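Long-range contacts in glycosyl hyrolase, family 3 (PDB 3TEV), which probably hydrolyses O-glycosidic bonds as a TIM-barrel glycoside hydrolase of family 3: residues A[113-118]-A[168-173]; A[259-264]-A[289-294]. All blocks are in the same frame, centred on the assembly; numbering follows the deposited sequence.

Interaction 1: A[113-118]-A[168-173]; sequences VNAALA and HTREGV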
loop_
_atom_site.group_PDB
_atom_site.type_symbol
_atom_site.label_atom_id
_atom_site.label_comp_id
_atom_site.label_asym_id
_atom_site.label_seq_id
_atom_site.Cartn_x
_atom_site.Cartn_y
_atom_site.Cartn_z
ATOM N N VAL A 113 12.557 1.888 17.187
ATOM C CA VAL A 113 13.166 1.089 16.109
ATOM C C VAL A 113 12.611 1.521 14.737
ATOM O O VAL A 113 13.338 1.621 13.743
ATOM C CB VAL A 113 12.950 -0.434 16.335
ATOM C CG1 VAL A 113 13.290 -1.235 15.074
ATOM C CG2 VAL A 113 13.776 -0.920 17.536
ATOM N N ASN A 114 11.319 1.796 14.700
ATOM C CA ASN A 114 10.703 2.325 13.491
ATOM C C ASN A 114 11.157 3.759 13.187
ATOM O O ASN A 114 11.328 4.139 12.014
ATOM C CB ASN A 114 9.179 2.169 13.566
ATOM C CG ASN A 114 8.735 0.739 13.247
ATOM O OD1 ASN A 114 8.530 0.393 12.083
ATOM N ND2 ASN A 114 8.613 -0.104 14.277
ATOM N N ALA A 115 11.387 4.540 14.240
ATOM C CA ALA A 115 11.893 5.890 14.065
ATOM C C ALA A 115 13.268 5.850 13.427
ATOM O O ALA A 115 13.532 6.630 12.512
ATOM C CB ALA A 115 11.929 6.641 15.371
ATOM N N ALA A 116 14.133 4.935 13.883
ATOM C CA ALA A 116 15.478 4.795 13.289
ATOM C C ALA A 116 15.421 4.313 11.845
ATOM O O ALA A 116 16.187 4.759 11.011
ATOM C CB ALA A 116 16.328 3.867 14.088
ATOM N N LEU A 117 14.519 3.387 11.557
ATOM C CA LEU A 117 14.361 2.914 10.206
ATOM C C LEU A 117 13.895 4.070 9.308
ATOM O O LEU A 117 14.402 4.262 8.202
ATOM C CB LEU A 117 13.389 1.733 10.168
ATOM C CG LEU A 117 12.836 1.337 8.793
ATOM C CD1 LEU A 117 13.972 1.003 7.760
ATOM C CD2 LEU A 117 11.824 0.179 8.936
ATOM N N ALA A 118 12.946 4.852 9.802
ATOM C CA ALA A 118 12.413 5.977 9.021
ATOM C C ALA A 118 13.487 7.052 8.747
ATOM O O ALA A 118 13.532 7.613 7.640
ATOM C CB ALA A 118 11.173 6.567 9.685
ATOM N N HIS A 168 7.333 6.411 12.205
ATOM C CA HIS A 168 7.494 6.858 10.825
ATOM C C HIS A 168 7.026 8.301 10.673
ATOM O O HIS A 168 7.738 9.153 10.168
ATOM C CB HIS A 168 6.730 5.936 9.865
ATOM C CG HIS A 168 7.478 4.693 9.518
ATOM N ND1 HIS A 168 7.455 3.567 10.311
ATOM C CD2 HIS A 168 8.311 4.414 8.488
ATOM C CE1 HIS A 168 8.229 2.638 9.775
ATOM N NE2 HIS A 168 8.763 3.129 8.668
ATOM N N THR A 169 5.807 8.545 11.120
ATOM C CA THR A 169 5.153 9.831 11.041
ATOM C C THR A 169 6.013 10.943 11.630
ATOM O O THR A 169 6.231 11.977 10.984
ATOM C CB THR A 169 3.786 9.728 11.737
ATOM O OG1 THR A 169 2.888 9.027 10.865
ATOM C CG2 THR A 169 3.205 11.077 12.004
ATOM N N ARG A 170 6.539 10.724 12.835
ATOM C CA ARG A 170 7.360 11.754 13.464
ATOM C C ARG A 170 8.711 11.978 12.761
ATOM O O ARG A 170 9.342 13.013 12.969
ATOM C CB ARG A 170 7.530 11.505 14.974
ATOM C CG ARG A 170 8.439 10.342 15.364
ATOM C CD ARG A 170 8.396 10.211 16.890
ATOM N NE ARG A 170 9.197 9.169 17.542
ATOM C CZ ARG A 170 10.525 9.203 17.703
ATOM N NH1 ARG A 170 11.243 10.190 17.142
ATOM N NH2 ARG A 170 11.146 8.226 18.401
ATOM N N GLU A 171 9.141 11.022 11.929
ATOM C CA GLU A 171 10.380 11.181 11.172
ATOM C C GLU A 171 10.146 11.623 9.716
ATOM O O GLU A 171 11.084 11.659 8.912
ATOM C CB GLU A 171 11.264 9.926 11.240
ATOM C CG GLU A 171 11.777 9.537 12.669
ATOM C CD GLU A 171 12.718 10.556 13.337
ATOM O OE1 GLU A 171 13.053 11.602 12.736
ATOM O OE2 GLU A 171 13.130 10.313 14.501
ATOM N N GLY A 172 8.910 11.970 9.368
ATOM C CA GLY A 172 8.615 12.405 8.003
ATOM C C GLY A 172 8.564 11.328 6.922
ATOM O O GLY A 172 8.808 11.627 5.762
ATOM N N VAL A 173 8.247 10.084 7.284
ATOM C CA VAL A 173 8.020 9.030 6.304
ATOM C C VAL A 173 6.574 8.559 6.478
ATOM O O VAL A 173 6.132 8.302 7.619
ATOM C CB VAL A 173 8.994 7.828 6.510
ATOM C CG1 VAL A 173 8.618 6.642 5.625
ATOM C CG2 VAL A 173 10.439 8.233 6.260
#
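A118 and H168 bring the two backbones nearest, their CA atoms 5.3 Å apart, where the middle of helix 107-124 meets the C-terminal end of helix 154-169. Alanine suits this spot because its small methyl lets the helix come close to the other segment: A118 CB rests 3.7 Å from E171 CB and also touches H168 CD2 and V173 CG2. The imidazole is met from a second direction by N114, whose OD1 lies in the ring plane at its edge, 3.2 Å from H168 CE1, a polar contact to a polarised C-H group. The amide and ring planes stand 53° apart, while the backbone O of N114 sits over one ring face. H168 ND1 is bonded to A164 O and NE2 to N129 ND2, consistent with the proton on ND1; N114 ND2 turns back to T110 O.

Beyond H168 the helix ends in a Schellman motif, with V173 N bonded to H168 O and G172 N to T169 O. G172, at positive phi, is its C-prime residue, a backbone shape that glycine adopts readily. E171 N also reaches H168 O, from the opposite face to V173 N. V173, beta-branched and already extended, leads into strand 174-180, the fifth of the TIM barrel, with CG2 against A118.

At the outer margin R170 stretches its chain across to helix 107-124. Its CG sits between the backbone N and the carbonyl carbon (chi1 72°), and the extended chain then lays one guanidinium face over A115, with NH2 3.5 Å from A115 CB. Carboxylates hold that group: E111 takes NE, D112 takes NH2, and E171 OE2 takes NH1 at 3.2 Å. E171, whose CG packs against A115 O, also forms a salt bridge with R119.

Interaction 2: A[259-264]-A[289-294]; sequences IVTDSM and LVMALG
T261 turns its hydroxyl into the crowded position between its backbone N and carbonyl carbon (chi1 70°), aiming OG1 at M291 N, while the CG of selenomethionine M291 stands beside its own backbone N (chi1 -67°), which lays CG and SE against T261 O and brings CG up to V260 CG2. OG1 accepts the M291 amide at 3.1 Å, in a nearly straight bond of 162°, and gives its own proton to D262 O at 2.9 Å, approaching from above that carbonyl plane. Threonine fits because one branch supplies this two-way hydroxyl and the other, CG2, packs against V290 CG2 at 4.0 Å. With an alanine here, M291 N would probably lose its acceptor and a gap would open beside V290, giving the end of the strand more freedom to move.

The backbones run parallel and are joined by a single bridge at V260 and L289. T261 N donates to L289 O at 3.1 Å, whereas L289 N reaches I259 O only weakly; further on, M264 N bonds to M291 O at 3.2 Å. V260 is beta-branched, as strands favour; its CG2 lies 3.7 Å from M291 CG and also touches the L289 side chain. Where the chain leaves the strand, D262 OD1 accepts S263 N at 2.7 Å, and S263 OG lies beside the L293 CD1 methyl. The bent selenomethionine M264 crosses V290 at about a right angle, its CG 3.7 Å from V290 CG1.

The contact joins the seventh and eighth strands and so closes the TIM barrel; residues 262-264 and 292-294 follow at the C-terminal strand ends, where such barrels carry their active sites. V260 pairs on its other side with strand 221-224 and V290 with strand 22-24, and helix 275-285 covers T261, M264 and V290.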
loop_
_atom_site.group_PDB
_atom_site.type_symbol
_atom_site.label_atom_id
_atom_site.label_comp_id
_atom_site.label_asym_id
_atom_site.label_seq_id
_atom_site.Cartn_x
_atom_site.Cartn_y
_atom_site.Cartn_z
ATOM N N ILE A 259 -5.871 4.963 -0.153
ATOM C CA ILE A 259 -6.037 3.522 -0.282
ATOM C C ILE A 259 -5.249 3.052 -1.487
ATOM O O ILE A 259 -5.447 3.573 -2.586
ATOM C CB ILE A 259 -7.493 3.141 -0.430
ATOM C CG1 ILE A 259 -8.271 3.593 0.813
ATOM C CG2 ILE A 259 -7.631 1.632 -0.693
ATOM C CD1 ILE A 259 -9.789 3.419 0.691
ATOM N N VAL A 260 -4.336 2.100 -1.279
ATOM C CA VAL A 260 -3.531 1.547 -2.365
ATOM C C VAL A 260 -3.835 0.046 -2.479
ATOM O O VAL A 260 -4.058 -0.599 -1.472
ATOM C CB VAL A 260 -1.986 1.854 -2.184
ATOM C CG1 VAL A 260 -1.467 1.276 -0.884
ATOM C CG2 VAL A 260 -1.154 1.289 -3.351
ATOM N N THR A 261 -3.880 -0.494 -3.696
ATOM C CA THR A 261 -4.122 -1.927 -3.884
ATOM C C THR A 261 -2.836 -2.687 -3.645
ATOM O O THR A 261 -1.754 -2.169 -3.957
ATOM C CB THR A 261 -4.409 -2.252 -5.325
ATOM O OG1 THR A 261 -3.175 -2.083 -6.076
ATOM C CG2 THR A 261 -5.513 -1.369 -5.869
ATOM N N ASP A 262 -2.923 -3.918 -3.141
ATOM C CA ASP A 262 -1.755 -4.797 -3.164
ATOM C C ASP A 262 -1.314 -4.996 -4.630
ATOM O O ASP A 262 -2.061 -4.681 -5.576
ATOM C CB ASP A 262 -2.094 -6.142 -2.495
ATOM C CG ASP A 262 -0.847 -6.913 -1.995
ATOM O OD1 ASP A 262 0.285 -6.613 -2.426
ATOM O OD2 ASP A 262 -1.011 -7.839 -1.161
ATOM N N SER A 263 -0.104 -5.515 -4.822
ATOM C CA SER A 263 0.447 -5.755 -6.163
ATOM C C SER A 263 -0.537 -6.486 -7.112
ATOM O O SER A 263 -1.021 -7.581 -6.785
ATOM C CB SER A 263 1.737 -6.565 -6.025
ATOM O OG SER A 263 2.144 -7.094 -7.283
HETATM N N MSE A 264 -0.829 -5.911 -8.280
HETATM C CA MSE A 264 -1.787 -6.581 -9.189
HETATM C C MSE A 264 -1.186 -7.769 -9.966
HETATM O O MSE A 264 -1.901 -8.449 -10.708
HETATM C CB MSE A 264 -2.451 -5.590 -10.150
HETATM C CG MSE A 264 -3.097 -4.376 -9.488
HETATM SE SE MSE A 264 -4.498 -4.792 -8.177
HETATM C CE MSE A 264 -5.880 -5.576 -9.315
ATOM N N LEU A 289 -4.906 4.541 -5.641
ATOM C CA LEU A 289 -3.595 4.208 -6.212
ATOM C C LEU A 289 -3.558 2.722 -6.530
ATOM O O LEU A 289 -3.903 1.890 -5.682
ATOM C CB LEU A 289 -2.464 4.532 -5.200
ATOM C CG LEU A 289 -1.007 4.447 -5.719
ATOM C CD1 LEU A 289 -0.762 5.358 -6.973
ATOM C CD2 LEU A 289 -0.005 4.803 -4.621
ATOM N N VAL A 290 -3.139 2.382 -7.746
ATOM C CA VAL A 290 -3.011 0.984 -8.126
ATOM C C VAL A 290 -1.532 0.629 -8.283
ATOM O O VAL A 290 -0.791 1.312 -9.002
ATOM C CB VAL A 290 -3.795 0.699 -9.444
ATOM C CG1 VAL A 290 -3.484 -0.707 -9.977
ATOM C CG2 VAL A 290 -5.296 0.850 -9.212
HETATM N N MSE A 291 -1.094 -0.424 -7.591
HETATM C CA MSE A 291 0.258 -0.949 -7.781
HETATM C C MSE A 291 0.297 -1.743 -9.068
HETATM O O MSE A 291 -0.218 -2.835 -9.113
HETATM C CB MSE A 291 0.677 -1.856 -6.639
HETATM C CG MSE A 291 0.823 -1.105 -5.352
HETATM SE SE MSE A 291 1.679 -2.147 -3.961
HETATM C CE MSE A 291 3.441 -1.971 -4.787
ATOM N N ALA A 292 0.938 -1.220 -10.094
ATOM C CA ALA A 292 0.978 -1.874 -11.381
ATOM C C ALA A 292 2.403 -2.396 -11.598
ATOM O O ALA A 292 3.206 -1.783 -12.310
ATOM C CB ALA A 292 0.564 -0.865 -12.472
ATOM N N LEU A 293 2.735 -3.505 -10.947
ATOM C CA LEU A 293 4.105 -4.009 -10.958
ATOM C C LEU A 293 4.310 -4.982 -12.103
ATOM O O LEU A 293 3.377 -5.677 -12.515
ATOM C CB LEU A 293 4.439 -4.703 -9.642
ATOM C CG LEU A 293 4.184 -3.953 -8.320
ATOM C CD1 LEU A 293 4.798 -4.754 -7.171
ATOM C CD2 LEU A 293 4.697 -2.507 -8.316
ATOM N N GLY A 294 5.531 -5.037 -12.616
ATOM C CA GLY A 294 5.865 -6.000 -13.670
ATOM C C GLY A 294 6.610 -5.326 -14.793
ATOM O O GLY A 294 6.990 -4.153 -14.678
#

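From the N terminus, strands 22-24, 46-49 and 76-79 begin the barrel before interaction 1 closes the first of the two loops, where helix 107-124 meets the end of helix 154-169. The intervening 49 residues include strand 128-129, so two neighbouring helices of the barrel wall are joined around an inner strand. After strands 174-180 and 221-224, interaction 2 closes a shorter loop of 24 residues, mostly helix, the beta-alpha-beta crossover from strand 258-261 to 290-291. The two loops follow in series, neither nested nor crossed. Their centres lie 23 Å apart and their nearest atoms about 13 Å: one contact binds the outer helical layer, the other completes the inner strand ring.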